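Local coordinates for protein putative alpha-N-acetylgalactosaminidase (Bacillus halodurans C-125, PDB 3CC1) that probably hydrolyses terminal alpha-linked N-acetylgalactosamine residues from glycoconjugates, as a putative retaining glycosidase with a TIM-barrel catalytic domain and a C-terminal beta sandwich, at residues 49-54 against 111-116; 53-58 against 147-152; 308-313 against 357-362. All blocks are in the same frame, centred on the assembly; numbering follows the deposited sequence.

Contact 1 of 3, residues 49-54 against 111-116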
loop_
_atom_site.group_PDB
_atom_site.type_symbol
_atom_site.label_atom_id
_atom_site.label_comp_id
_atom_site.label_asym_id
_atom_site.label_seq_id
_atom_site.Cartn_x
_atom_site.Cartn_y
_atom_site.Cartn_z
ATOM N N TYR A 49 -28.279 -18.952 -17.823
ATOM C CA TYR A 49 -28.022 -17.955 -18.839
ATOM C C TYR A 49 -26.961 -18.429 -19.832
ATOM O O TYR A 49 -25.956 -19.022 -19.456
ATOM C CB TYR A 49 -27.562 -16.651 -18.208
ATOM C CG TYR A 49 -28.648 -15.890 -17.536
ATOM C CD1 TYR A 49 -29.548 -15.143 -18.283
ATOM C CD2 TYR A 49 -28.830 -15.968 -16.157
ATOM C CE1 TYR A 49 -30.596 -14.470 -17.672
ATOM C CE2 TYR A 49 -29.854 -15.290 -15.537
ATOM C CZ TYR A 49 -30.730 -14.539 -16.295
ATOM O OH TYR A 49 -31.753 -13.838 -15.695
ATOM N N ILE A 50 -27.230 -18.167 -21.104
ATOM C CA ILE A 50 -26.301 -18.421 -22.216
ATOM C C ILE A 50 -26.041 -17.044 -22.828
ATOM O O ILE A 50 -26.961 -16.406 -23.379
ATOM C CB ILE A 50 -26.901 -19.429 -23.230
ATOM C CG1 ILE A 50 -27.061 -20.837 -22.574
ATOM C CG2 ILE A 50 -26.076 -19.475 -24.556
ATOM C CD1 ILE A 50 -25.721 -21.576 -22.308
ATOM N N VAL A 51 -24.807 -16.564 -22.682
ATOM C CA VAL A 51 -24.513 -15.140 -22.958
ATOM C C VAL A 51 -23.436 -14.983 -24.003
ATOM O O VAL A 51 -22.339 -15.534 -23.868
ATOM C CB VAL A 51 -24.086 -14.359 -21.675
ATOM C CG1 VAL A 51 -23.880 -12.836 -21.967
ATOM C CG2 VAL A 51 -25.109 -14.571 -20.525
ATOM N N VAL A 52 -23.777 -14.204 -25.033
ATOM C CA VAL A 52 -22.878 -13.914 -26.125
ATOM C C VAL A 52 -22.212 -12.588 -25.799
ATOM O O VAL A 52 -22.855 -11.571 -25.580
ATOM C CB VAL A 52 -23.612 -13.869 -27.507
ATOM C CG1 VAL A 52 -22.683 -13.309 -28.600
ATOM C CG2 VAL A 52 -24.157 -15.244 -27.907
ATOM N N ASP A 53 -20.902 -12.615 -25.698
ATOM C CA ASP A 53 -20.175 -11.398 -25.379
ATOM C C ASP A 53 -20.064 -10.445 -26.608
ATOM O O ASP A 53 -20.665 -10.662 -27.683
ATOM C CB ASP A 53 -18.819 -11.718 -24.693
ATOM C CG ASP A 53 -18.468 -10.696 -23.578
ATOM O OD1 ASP A 53 -18.134 -9.549 -23.889
ATOM O OD2 ASP A 53 -18.616 -11.013 -22.396
ATOM N N ILE A 54 -19.300 -9.381 -26.415
ATOM C CA ILE A 54 -19.267 -8.276 -27.328
ATOM C C ILE A 54 -18.770 -8.662 -28.733
ATOM O O ILE A 54 -18.110 -9.687 -28.932
ATOM C CB ILE A 54 -18.405 -7.106 -26.802
ATOM C CG1 ILE A 54 -16.941 -7.526 -26.586
ATOM C CG2 ILE A 54 -19.006 -6.486 -25.559
ATOM C CD1 ILE A 54 -15.937 -6.357 -26.540
ATOM N N GLY A 111 -28.644 -14.143 -23.262
ATOM C CA GLY A 111 -28.078 -12.859 -22.940
ATOM C C GLY A 111 -27.055 -12.383 -23.960
ATOM O O GLY A 111 -26.447 -13.180 -24.683
ATOM N N ILE A 112 -26.879 -11.062 -24.007
ATOM C CA ILE A 112 -25.853 -10.424 -24.839
ATOM C C ILE A 112 -25.139 -9.351 -24.073
ATOM O O ILE A 112 -25.659 -8.816 -23.088
ATOM C CB ILE A 112 -26.440 -9.810 -26.187
ATOM C CG1 ILE A 112 -27.399 -8.661 -25.883
ATOM C CG2 ILE A 112 -27.141 -10.919 -27.035
ATOM C CD1 ILE A 112 -28.086 -8.031 -27.125
ATOM N N HIS A 113 -23.914 -9.045 -24.525
ATOM C CA HIS A 113 -23.211 -7.815 -24.111
ATOM C C HIS A 113 -23.267 -6.828 -25.221
ATOM O O HIS A 113 -23.100 -7.168 -26.376
ATOM C CB HIS A 113 -21.723 -8.049 -23.786
ATOM C CG HIS A 113 -21.462 -8.743 -22.487
ATOM N ND1 HIS A 113 -20.347 -8.464 -21.709
ATOM C CD2 HIS A 113 -22.119 -9.755 -21.865
ATOM C CE1 HIS A 113 -20.384 -9.232 -20.627
ATOM N NE2 HIS A 113 -21.440 -10.032 -20.703
ATOM N N ILE A 114 -23.524 -5.582 -24.861
ATOM C CA ILE A 114 -23.453 -4.491 -25.786
ATOM C C ILE A 114 -22.427 -3.471 -25.268
ATOM O O ILE A 114 -22.122 -3.439 -24.080
ATOM C CB ILE A 114 -24.850 -3.863 -25.992
ATOM C CG1 ILE A 114 -25.296 -3.102 -24.745
ATOM C CG2 ILE A 114 -25.872 -4.962 -26.386
ATOM C CD1 ILE A 114 -26.629 -2.380 -24.887
HETATM N N MSE A 115 -21.915 -2.636 -26.185
HETATM C CA MSE A 115 -21.101 -1.484 -25.872
HETATM C C MSE A 115 -21.991 -0.254 -25.733
HETATM O O MSE A 115 -22.982 -0.064 -26.466
HETATM C CB MSE A 115 -20.104 -1.223 -27.002
HETATM C CG MSE A 115 -19.164 -2.378 -27.251
HETATM SE SE MSE A 115 -17.806 -2.564 -25.872
HETATM C CE MSE A 115 -17.015 -0.774 -25.959
ATOM N N ARG A 116 -21.685 0.536 -24.730
ATOM C CA ARG A 116 -22.320 1.817 -24.551
ATOM C C ARG A 116 -22.219 2.638 -25.821
ATOM O O ARG A 116 -21.160 2.687 -26.451
ATOM C CB ARG A 116 -21.590 2.577 -23.454
ATOM C CG ARG A 116 -22.093 3.984 -23.203
ATOM C CD ARG A 116 -21.156 4.752 -22.257
ATOM N NE ARG A 116 -19.825 4.957 -22.810
ATOM C CZ ARG A 116 -19.431 6.066 -23.443
ATOM N NH1 ARG A 116 -20.266 7.060 -23.634
ATOM N NH2 ARG A 116 -18.211 6.169 -23.913
#
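Two neighbouring parallel strands of the TIM-barrel sheet, 49-52 and 111-115, run side by side here, and beyond the end of the first the chain turns into a loop at the barrel mouth. Their axes approach to 4.4 Å with 31° between their directions. Three backbone bonds set the parallel pairing: Gly111 N gives to Ile50 O, Val52 N to Gly111 O, and His113 N to Val52 O at 2.9 Å. Past the paired residues, side chains take over around His113. Asp53 lays OD2 over one face of the imidazole, 3.1 Å from His113 CE1 and offset toward the rim, with carboxylate and ring planes 44° apart; the angles exclude a hydrogen bond between them. The polar ends look elsewhere: His113 ND1 bonds to Asp184 of strand 180-184, and Asp53 OD2 to Asn17. An imidazole molecule, probably from the crystallisation liquor, sits beside Asp53, consistent with a pocket at this end of the barrel. A leucine in place of His113 would probably leave Asp184 without this N-H partner and Asp53 OD2 over a non-aromatic branch. Ile54 CG2 packs on His113 CB at 3.6 Å, while Val51 CG1, anti to the backbone N (chi1 -176°), reaches the ring edge 3.6 Å from His113 CD2.

Contact 2 of 3, residues 53-58 against 147-152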
loop_
_atom_site.group_PDB
_atom_site.type_symbol
_atom_site.label_atom_id
_atom_site.label_comp_id
_atom_site.label_asym_id
_atom_site.label_seq_id
_atom_site.Cartn_x
_atom_site.Cartn_y
_atom_site.Cartn_z
ATOM N N ASP A 53 -20.902 -12.615 -25.698
ATOM C CA ASP A 53 -20.175 -11.398 -25.379
ATOM C C ASP A 53 -20.064 -10.445 -26.608
ATOM O O ASP A 53 -20.665 -10.662 -27.683
ATOM C CB ASP A 53 -18.819 -11.718 -24.693
ATOM C CG ASP A 53 -18.468 -10.696 -23.578
ATOM O OD1 ASP A 53 -18.134 -9.549 -23.889
ATOM O OD2 ASP A 53 -18.616 -11.013 -22.396
ATOM N N ILE A 54 -19.300 -9.381 -26.415
ATOM C CA ILE A 54 -19.267 -8.276 -27.328
ATOM C C ILE A 54 -18.770 -8.662 -28.733
ATOM O O ILE A 54 -18.110 -9.687 -28.932
ATOM C CB ILE A 54 -18.405 -7.106 -26.802
ATOM C CG1 ILE A 54 -16.941 -7.526 -26.586
ATOM C CG2 ILE A 54 -19.006 -6.486 -25.559
ATOM C CD1 ILE A 54 -15.937 -6.357 -26.540
ATOM N N GLN A 55 -19.136 -7.817 -29.671
ATOM C CA GLN A 55 -18.640 -7.851 -31.052
ATOM C C GLN A 55 -19.279 -8.976 -31.857
ATOM O O GLN A 55 -18.733 -9.456 -32.840
ATOM C CB GLN A 55 -17.093 -7.849 -31.088
ATOM C CG GLN A 55 -16.557 -6.489 -30.613
ATOM C CD GLN A 55 -15.040 -6.396 -30.517
ATOM O OE1 GLN A 55 -14.455 -5.481 -31.081
ATOM N NE2 GLN A 55 -14.421 -7.274 -29.737
ATOM N N TRP A 56 -20.464 -9.363 -31.410
ATOM C CA TRP A 56 -21.308 -10.281 -32.132
ATOM C C TRP A 56 -21.796 -9.715 -33.471
ATOM O O TRP A 56 -22.339 -10.470 -34.271
ATOM C CB TRP A 56 -22.507 -10.727 -31.254
ATOM C CG TRP A 56 -23.217 -9.607 -30.530
ATOM C CD1 TRP A 56 -23.014 -9.235 -29.249
ATOM C CD2 TRP A 56 -24.239 -8.731 -31.043
ATOM N NE1 TRP A 56 -23.806 -8.158 -28.928
ATOM C CE2 TRP A 56 -24.584 -7.841 -30.006
ATOM C CE3 TRP A 56 -24.888 -8.606 -32.274
ATOM C CZ2 TRP A 56 -25.535 -6.862 -30.161
ATOM C CZ3 TRP A 56 -25.833 -7.642 -32.423
ATOM C CH2 TRP A 56 -26.153 -6.770 -31.377
ATOM N N TYR A 57 -21.481 -8.423 -33.725
ATOM C CA TYR A 57 -21.940 -7.638 -34.882
ATOM C C TYR A 57 -20.790 -7.325 -35.848
ATOM O O TYR A 57 -20.962 -6.589 -36.807
ATOM C CB TYR A 57 -22.603 -6.320 -34.393
ATOM C CG TYR A 57 -21.795 -5.682 -33.288
ATOM C CD1 TYR A 57 -20.606 -4.997 -33.589
ATOM C CD2 TYR A 57 -22.158 -5.828 -31.952
ATOM C CE1 TYR A 57 -19.827 -4.457 -32.576
ATOM C CE2 TYR A 57 -21.393 -5.284 -30.947
ATOM C CZ TYR A 57 -20.216 -4.615 -31.270
ATOM O OH TYR A 57 -19.438 -4.046 -30.283
ATOM N N GLU A 58 -19.617 -7.907 -35.579
ATOM C CA GLU A 58 -18.379 -7.540 -36.258
ATOM C C GLU A 58 -17.773 -8.707 -37.034
ATOM O O GLU A 58 -16.977 -9.449 -36.476
ATOM C CB GLU A 58 -17.343 -7.032 -35.238
ATOM C CG GLU A 58 -16.102 -6.370 -35.855
ATOM C CD GLU A 58 -15.498 -5.260 -34.940
ATOM O OE1 GLU A 58 -16.230 -4.761 -34.045
ATOM O OE2 GLU A 58 -14.313 -4.873 -35.131
ATOM N N PRO A 147 -11.656 3.934 -24.814
ATOM C CA PRO A 147 -10.255 3.851 -25.179
ATOM C C PRO A 147 -9.790 2.475 -25.591
ATOM O O PRO A 147 -8.736 2.384 -26.145
ATOM C CB PRO A 147 -9.526 4.282 -23.897
ATOM C CG PRO A 147 -10.462 4.126 -22.845
ATOM C CD PRO A 147 -11.811 4.336 -23.410
ATOM N N TRP A 148 -10.589 1.437 -25.395
ATOM C CA TRP A 148 -10.130 0.077 -25.686
ATOM C C TRP A 148 -10.866 -0.580 -26.861
ATOM O O TRP A 148 -10.624 -1.742 -27.208
ATOM C CB TRP A 148 -10.200 -0.795 -24.427
ATOM C CG TRP A 148 -11.416 -0.695 -23.590
ATOM C CD1 TRP A 148 -11.587 0.099 -22.496
ATOM C CD2 TRP A 148 -12.614 -1.470 -23.710
ATOM N NE1 TRP A 148 -12.815 -0.099 -21.954
ATOM C CE2 TRP A 148 -13.479 -1.056 -22.671
ATOM C CE3 TRP A 148 -13.055 -2.440 -24.608
ATOM C CZ2 TRP A 148 -14.758 -1.594 -22.492
ATOM C CZ3 TRP A 148 -14.335 -2.994 -24.419
ATOM C CH2 TRP A 148 -15.160 -2.569 -23.366
ATOM N N ASN A 149 -11.731 0.212 -27.493
ATOM C CA ASN A 149 -12.572 -0.264 -28.584
ATOM C C ASN A 149 -13.201 0.842 -29.423
ATOM O O ASN A 149 -13.937 1.686 -28.914
ATOM C CB ASN A 149 -13.664 -1.152 -27.993
ATOM C CG ASN A 149 -14.728 -1.505 -28.993
ATOM O OD1 ASN A 149 -15.616 -0.690 -29.290
ATOM N ND2 ASN A 149 -14.660 -2.737 -29.512
ATOM N N THR A 150 -12.939 0.793 -30.731
ATOM C CA THR A 150 -13.350 1.855 -31.660
ATOM C C THR A 150 -14.818 1.771 -32.190
ATOM O O THR A 150 -15.191 2.539 -33.066
ATOM C CB THR A 150 -12.425 1.897 -32.923
ATOM O OG1 THR A 150 -12.399 0.594 -33.524
ATOM C CG2 THR A 150 -11.003 2.276 -32.569
ATOM N N ASP A 151 -15.638 0.874 -31.657
ATOM C CA ASP A 151 -16.927 0.577 -32.302
ATOM C C ASP A 151 -17.925 1.750 -32.204
ATOM O O ASP A 151 -18.707 1.998 -33.114
ATOM C CB ASP A 151 -17.591 -0.682 -31.671
ATOM C CG ASP A 151 -16.889 -1.992 -32.019
ATOM O OD1 ASP A 151 -16.116 -2.037 -33.025
ATOM O OD2 ASP A 151 -17.164 -2.990 -31.279
HETATM N N MSE A 152 -17.925 2.439 -31.083
HETATM C CA MSE A 152 -19.006 3.378 -30.743
HETATM C C MSE A 152 -18.525 4.811 -30.455
HETATM O O MSE A 152 -17.348 5.071 -30.176
HETATM C CB MSE A 152 -19.779 2.908 -29.503
HETATM C CG MSE A 152 -19.987 1.393 -29.314
HETATM SE SE MSE A 152 -21.091 0.626 -30.695
HETATM C CE MSE A 152 -22.865 0.833 -29.891
HETATM O O HOH W 1 -13.731 -3.234 -32.675
#
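Tyr57 and Asp151 make the close part of this contact: Tyr57 OH donates to Asp151 OD2 at 2.7 Å, reaching that oxygen on its anti side, 32° out of the carboxylate plane. Ring and carboxylate planes stand 77° apart, and Asp151 lies at the ring's edge. With CG held between the backbone N and the carbonyl carbon (chi1 43°), the phenol extends from its turn toward Asp151, and Gln55 CA lies over one face of the ring. Asp151 OD2 has a second donor in one conformer of Asn149, whose ND2 comes at 3.1 Å from above the carboxylate plane, on the face away from the tyrosine; the two bonds would together restrict rotation of the carboxylate. The segments that meet are loops. A type I beta turn from Gln55 to Glu58 faces an Asx turn in which, in that conformer, Asn149 OD1 accepts from Asp151 N at 2.8 Å, one amide serving both backbone and carboxylate. These loops follow barrel strand 49-52 and precede strand 152-155. On the wetter side the fit is looser and mediated by water. One water bridges Gln55 OE1 and Asp151 OD1, 2.7 Å from the latter; more acceptors surround it than it has protons, so its donations are probably shared. Glu58, partly exposed, brings OE1 within 2.9 Å of Asp151 OD1; both are acceptors, and this closeness of like charges may raise the affinity of one carboxylate for a proton. Glu58 OE2 bonds to a glycerol, probably from the crystallisation liquor. At the apolar end, Ile54 CD1 meets the Trp148 ring edge 4.3 Å from CZ3, and Arg190 of the second subunit makes a cation-pi contact with that indole.

Contact 3 of 3, residues 308-313 against 357-362. Unlike the reference sequence in segment 308-313: His312 (reference Arg).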
loop_
_atom_site.group_PDB
_atom_site.type_symbol
_atom_site.label_atom_id
_atom_site.label_comp_id
_atom_site.label_asym_id
_atom_site.label_seq_id
_atom_site.Cartn_x
_atom_site.Cartn_y
_atom_site.Cartn_z
ATOM N N TRP A 308 -16.165 -16.081 -4.647
ATOM C CA TRP A 308 -17.273 -15.743 -5.534
ATOM C C TRP A 308 -18.596 -16.176 -4.903
ATOM O O TRP A 308 -19.559 -15.452 -4.936
ATOM C CB TRP A 308 -17.160 -16.441 -6.900
ATOM C CG TRP A 308 -16.395 -15.739 -8.029
ATOM C CD1 TRP A 308 -16.851 -15.557 -9.296
ATOM C CD2 TRP A 308 -15.051 -15.198 -8.011
ATOM N NE1 TRP A 308 -15.901 -14.935 -10.065
ATOM C CE2 TRP A 308 -14.784 -14.708 -9.306
ATOM C CE3 TRP A 308 -14.069 -15.060 -7.033
ATOM C CZ2 TRP A 308 -13.580 -14.128 -9.646
ATOM C CZ3 TRP A 308 -12.846 -14.469 -7.384
ATOM C CH2 TRP A 308 -12.624 -14.008 -8.672
ATOM N N ALA A 309 -18.613 -17.352 -4.315
ATOM C CA ALA A 309 -19.826 -17.855 -3.619
ATOM C C ALA A 309 -20.215 -16.977 -2.433
ATOM O O ALA A 309 -21.329 -16.505 -2.350
ATOM C CB ALA A 309 -19.624 -19.308 -3.139
ATOM N N ILE A 310 -19.258 -16.720 -1.552
ATOM C CA ILE A 310 -19.524 -16.072 -0.269
ATOM C C ILE A 310 -19.849 -14.594 -0.444
ATOM O O ILE A 310 -20.523 -14.014 0.396
ATOM C CB ILE A 310 -18.335 -16.251 0.711
ATOM C CG1 ILE A 310 -18.800 -16.104 2.176
ATOM C CG2 ILE A 310 -17.207 -15.254 0.396
ATOM C CD1 ILE A 310 -19.167 -17.384 2.827
ATOM N N CYS A 311 -19.450 -13.983 -1.562
ATOM C CA CYS A 311 -19.809 -12.572 -1.759
ATOM C C CYS A 311 -20.992 -12.311 -2.738
ATOM O O CYS A 311 -21.359 -11.163 -2.997
ATOM C CB CYS A 311 -18.573 -11.734 -2.080
ATOM S SG CYS A 311 -18.071 -11.803 -3.744
ATOM N N HIS A 312 -21.624 -13.384 -3.213
ATOM C CA HIS A 312 -22.781 -13.286 -4.136
ATOM C C HIS A 312 -22.396 -12.743 -5.521
ATOM O O HIS A 312 -23.156 -12.020 -6.134
ATOM C CB HIS A 312 -23.880 -12.398 -3.553
ATOM C CG HIS A 312 -24.616 -12.991 -2.387
ATOM N ND1 HIS A 312 -25.163 -14.253 -2.414
ATOM C CD2 HIS A 312 -24.952 -12.463 -1.187
ATOM C CE1 HIS A 312 -25.784 -14.487 -1.274
ATOM N NE2 HIS A 312 -25.688 -13.410 -0.518
ATOM N N SER A 313 -21.225 -13.104 -6.026
ATOM C CA SER A 313 -20.874 -12.726 -7.376
ATOM C C SER A 313 -21.738 -13.538 -8.372
ATOM O O SER A 313 -22.006 -14.745 -8.136
ATOM C CB SER A 313 -19.383 -13.008 -7.632
ATOM O OG SER A 313 -18.963 -12.567 -8.933
ATOM N N VAL A 357 -7.157 -14.743 5.328
ATOM C CA VAL A 357 -8.397 -14.045 5.138
ATOM C C VAL A 357 -9.584 -14.918 5.532
ATOM O O VAL A 357 -9.588 -16.123 5.303
ATOM C CB VAL A 357 -8.583 -13.597 3.639
ATOM C CG1 VAL A 357 -9.877 -12.812 3.474
ATOM C CG2 VAL A 357 -7.352 -12.812 3.151
ATOM N N ALA A 358 -10.585 -14.292 6.130
ATOM C CA ALA A 358 -11.858 -14.976 6.523
ATOM C C ALA A 358 -13.055 -14.151 6.054
ATOM O O ALA A 358 -12.987 -12.915 6.048
ATOM C CB ALA A 358 -11.889 -15.206 8.063
ATOM N N TRP A 359 -14.079 -14.830 5.526
ATOM C CA TRP A 359 -15.370 -14.235 5.186
ATOM C C TRP A 359 -16.425 -15.184 5.801
ATOM O O TRP A 359 -16.123 -16.350 6.079
ATOM C CB TRP A 359 -15.622 -14.161 3.661
ATOM C CG TRP A 359 -14.864 -13.096 2.921
ATOM C CD1 TRP A 359 -13.509 -13.049 2.727
ATOM C CD2 TRP A 359 -15.396 -11.972 2.233
ATOM N NE1 TRP A 359 -13.174 -11.947 2.023
ATOM C CE2 TRP A 359 -14.307 -11.265 1.698
ATOM C CE3 TRP A 359 -16.678 -11.490 2.029
ATOM C CZ2 TRP A 359 -14.456 -10.108 0.970
ATOM C CZ3 TRP A 359 -16.833 -10.345 1.336
ATOM C CH2 TRP A 359 -15.720 -9.655 0.797
ATOM N N ALA A 360 -17.635 -14.678 6.000
ATOM C CA ALA A 360 -18.743 -15.450 6.558
ATOM C C ALA A 360 -20.095 -15.091 5.946
ATOM O O ALA A 360 -20.303 -14.018 5.335
ATOM C CB ALA A 360 -18.780 -15.283 8.086
ATOM N N ALA A 361 -21.033 -16.008 6.127
ATOM C CA ALA A 361 -22.429 -15.772 5.793
ATOM C C ALA A 361 -23.326 -16.690 6.604
ATOM O O ALA A 361 -22.870 -17.617 7.277
ATOM C CB ALA A 361 -22.708 -15.953 4.255
ATOM N N ASN A 362 -24.613 -16.407 6.516
ATOM C CA ASN A 362 -25.612 -17.153 7.238
ATOM C C ASN A 362 -26.594 -17.785 6.284
ATOM O O ASN A 362 -27.016 -17.185 5.299
ATOM C CB ASN A 362 -26.336 -16.254 8.243
ATOM C CG ASN A 362 -25.447 -15.895 9.430
ATOM O OD1 ASN A 362 -24.502 -15.145 9.305
ATOM N ND2 ASN A 362 -25.718 -16.469 10.540
#
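A chi1 of -157° swings CG1 of Ile310 away from the backbone N, and a chi2 of 93°, off the usual staggered values, directs CD1 to the strand backbone while CG2 faces the tryptophan. Trp359, with CG anti to its carbonyl carbon (chi1 -75°), brings its indole alongside the end of the helix. The branches of the isoleucine thus have separate tasks. CG2 lies 3.8 Å from Trp359 CB and approaches the indole obliquely, whereas CD1 reaches across the chain to within 4.0 Å of Ala361 N and 4.1 Å of Ala361 CB. This is where the catalytic barrel meets the C-terminal beta sandwich: helix 298-310 belongs to the first, strand 356-362 to the second. No hydrogen bond links the two segments, and the contact rests on van der Waals packing, 207 Å² in all. The helix terminates in a Schellman motif, His312 taking positive phi as Ser313 N bonds back to Trp308 O and His312 N to Ala309 O. On this same side of the strand, Trp359 also meets Phe349 of strand 345-353 edge-to-face and touches Cys257 and Glu261 of helix 247-262. Near the far end of the indole, Cys311 CB sits 4.1 Å from Trp359 CZ3.

In the fold
From the N terminus, strand 49-52 leads into the loop 53-58, so contacts 1 and 2 start from one continuous stretch and share Asp53 and Ile54. Contact 1 closes the 56-residue excursion that returns as strand 109-115; the loop of contact 2 sets out from the same stretch and runs on past that return to 147-152. Their centres are 11 Å apart, and they touch directly, Trp56 NE1 lying 2.8 Å from His113 O in a probable hydrogen bond. Contact 3 follows in series, about 26 Å from contact 1 and 33 Å from contact 2 between centres. It closes a 43-residue loop, joining the end of helix 298-310, just before strand 315-317, to strand 356-362 of the beta sandwich.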